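Local coordinates for protein amidase, hydantoinase/carbamoylase family (Burkholderia ambifaria, PDB 5TP4) that probably hydrolyses N-carbamoyl-L-amino acids, as a zinc-dependent amidase of the peptidase M20 family, at residues B[75-80]-B[116-121]. Sequence-based numbering, arbitrary orientation.
Sequences ARRDGA and RTLNDA. With EDO (1,2-ethanediol), chain U.
Arg77, the last residue of strand 73-77, reaches across to Leu118 and Asn119 near the end of helix 105-121, a worked example of how one long side chain can tie a strand to a helix whose backbone stays 10.1 Å away, measured from Arg77 CA to Asn119 CA. The reach comes from a chain stretched out from CG to NE, with CG opposite the backbone nitrogen (chi1 -175°). At its end the guanidinium presents its NE side to the amide of Asn119, and both bonds converge on one oxygen: Arg77 NH2 lies 2.9 Å from Asn119 OD1, and Arg77 NE lies 3.1 Å from Asn119 OD1. The oxygen sits in the guanidinium plane, yet the two flat groups are turned 34° apart; NH2 approaches in the carbonyl plane, whereas NE comes in tilted from it by 27°. This side-on grip limits rotation of the guanidinium, and Ile123 O takes a further bond from NH2. The Asn119 amide has a second hold, because its ND2 donates to Ala61 O. Over one face of the guanidinium, rather than at its edge, lies Leu118 CB, 3.7 Å from Arg77 CZ and offset toward the rim, while CD1 lies near NH1. The Leu118 side chain also touches Leu409 and Leu413 of helix 398-416. On the strand side, an ethanediol, probably from the crystallisation liquor, bridges Arg76 O and Asp78 N through O2. Far from the zinc site, the contact joins strand 73-77, which lies between strands 64-67 and 129-133 of the mixed sheet, to helix 105-121 in the alpha/beta sandwich of the M20 catalytic domain.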
loop_
_atom_site.group_PDB
_atom_site.type_symbol
_atom_site.label_atom_id
_atom_site.label_comp_id
_atom_site.label_asym_id
_atom_site.label_seq_id
_atom_site.Cartn_x
_atom_site.Cartn_y
_atom_site.Cartn_z
ATOM N N ALA B 75 -20.446 41.227 3.049
ATOM C CA ALA B 75 -20.269 42.674 2.944
ATOM C C ALA B 75 -21.188 43.176 1.835
ATOM O O ALA B 75 -21.235 42.589 0.744
ATOM C CB ALA B 75 -18.814 43.035 2.629
ATOM N N ARG B 76 -21.912 44.261 2.105
ATOM C CA ARG B 76 -22.980 44.724 1.228
ATOM C C ARG B 76 -22.670 46.099 0.656
ATOM O O ARG B 76 -22.299 47.014 1.396
ATOM C CB ARG B 76 -24.290 44.781 2.005
ATOM C CG ARG B 76 -25.433 45.514 1.308
ATOM C CD ARG B 76 -26.100 44.690 0.237
ATOM N NE ARG B 76 -27.316 45.387 -0.190
ATOM C CZ ARG B 76 -28.435 44.793 -0.580
ATOM N NH1 ARG B 76 -28.510 43.465 -0.627
ATOM N NH2 ARG B 76 -29.469 45.545 -0.941
ATOM N N ARG B 77 -22.845 46.243 -0.662
ATOM C CA ARG B 77 -22.807 47.533 -1.346
ATOM C C ARG B 77 -24.127 47.710 -2.088
ATOM O O ARG B 77 -24.340 47.075 -3.122
ATOM C CB ARG B 77 -21.638 47.604 -2.333
ATOM C CG ARG B 77 -21.455 48.966 -3.000
ATOM C CD ARG B 77 -20.220 48.905 -3.904
ATOM N NE ARG B 77 -19.670 50.218 -4.252
ATOM C CZ ARG B 77 -19.999 50.922 -5.331
ATOM N NH1 ARG B 77 -20.938 50.483 -6.170
ATOM N NH2 ARG B 77 -19.386 52.075 -5.571
ATOM N N ASP B 78 -24.987 48.584 -1.574
ATOM C CA ASP B 78 -26.310 48.777 -2.156
ATOM C C ASP B 78 -26.186 49.242 -3.601
ATOM O O ASP B 78 -25.232 49.928 -3.976
ATOM C CB ASP B 78 -27.073 49.850 -1.392
ATOM C CG ASP B 78 -27.575 49.394 -0.032
ATOM O OD1 ASP B 78 -27.679 48.174 0.237
ATOM O OD2 ASP B 78 -27.923 50.300 0.742
ATOM N N GLY B 79 -27.189 48.905 -4.407
ATOM C CA GLY B 79 -27.342 49.470 -5.722
ATOM C C GLY B 79 -28.508 50.443 -5.735
ATOM O O GLY B 79 -29.140 50.726 -4.718
ATOM N N ALA B 80 -28.792 50.953 -6.932
ATOM C CA ALA B 80 -29.882 51.908 -7.080
ATOM C C ALA B 80 -31.247 51.248 -6.971
ATOM O O ALA B 80 -32.226 51.923 -6.638
ATOM C CB ALA B 80 -29.752 52.629 -8.422
ATOM N N ARG B 116 -13.608 48.450 -4.390
ATOM C CA ARG B 116 -12.729 49.615 -4.296
ATOM C C ARG B 116 -12.606 50.305 -5.644
ATOM O O ARG B 116 -12.565 51.540 -5.724
ATOM C CB ARG B 116 -11.341 49.207 -3.804
ATOM C CG ARG B 116 -11.317 48.783 -2.342
ATOM C CD ARG B 116 -9.937 48.189 -1.982
ATOM N NE ARG B 116 -9.760 48.128 -0.531
ATOM C CZ ARG B 116 -8.652 47.678 0.050
ATOM N NH1 ARG B 116 -7.658 47.207 -0.705
ATOM N NH2 ARG B 116 -8.536 47.705 1.379
ATOM N N THR B 117 -12.580 49.514 -6.715
ATOM C CA THR B 117 -12.557 50.078 -8.062
ATOM C C THR B 117 -13.864 50.801 -8.395
ATOM O O THR B 117 -13.837 51.923 -8.924
ATOM C CB THR B 117 -12.221 48.960 -9.061
ATOM O OG1 THR B 117 -10.800 48.701 -8.974
ATOM C CG2 THR B 117 -12.590 49.348 -10.491
ATOM N N LEU B 118 -15.011 50.216 -8.056
ATOM C CA LEU B 118 -16.275 50.916 -8.282
ATOM C C LEU B 118 -16.340 52.218 -7.493
ATOM O O LEU B 118 -16.850 53.222 -7.996
ATOM C CB LEU B 118 -17.453 50.014 -7.911
ATOM C CG LEU B 118 -17.570 48.752 -8.769
ATOM C CD1 LEU B 118 -18.778 47.963 -8.349
ATOM C CD2 LEU B 118 -17.629 49.080 -10.300
ATOM N N ASN B 119 -15.822 52.217 -6.259
ATOM C CA ASN B 119 -15.759 53.439 -5.462
ATOM C C ASN B 119 -14.891 54.489 -6.139
ATOM O O ASN B 119 -15.282 55.660 -6.239
ATOM C CB ASN B 119 -15.220 53.153 -4.057
ATOM C CG ASN B 119 -16.185 52.387 -3.197
ATOM O OD1 ASN B 119 -17.364 52.222 -3.540
ATOM N ND2 ASN B 119 -15.684 51.886 -2.062
ATOM N N ASP B 120 -13.705 54.083 -6.615
ATOM C CA ASP B 120 -12.806 55.021 -7.282
ATOM C C ASP B 120 -13.447 55.617 -8.530
ATOM O O ASP B 120 -13.233 56.796 -8.840
ATOM C CB ASP B 120 -11.504 54.319 -7.674
ATOM C CG ASP B 120 -10.652 53.950 -6.471
ATOM O OD1 ASP B 120 -10.927 54.454 -5.375
ATOM O OD2 ASP B 120 -9.709 53.155 -6.647
ATOM N N ALA B 121 -14.215 54.813 -9.268
ATOM C CA ALA B 121 -14.834 55.262 -10.509
ATOM C C ALA B 121 -16.150 55.991 -10.300
ATOM O O ALA B 121 -16.723 56.492 -11.277
ATOM C CB ALA B 121 -15.070 54.066 -11.437
HETATM C C1 EDO U . -23.299 51.365 0.726
HETATM O O1 EDO U . -22.322 50.856 -0.195
HETATM C C2 EDO U . -23.538 50.320 1.800
HETATM O O2 EDO U . -24.459 49.377 1.252
#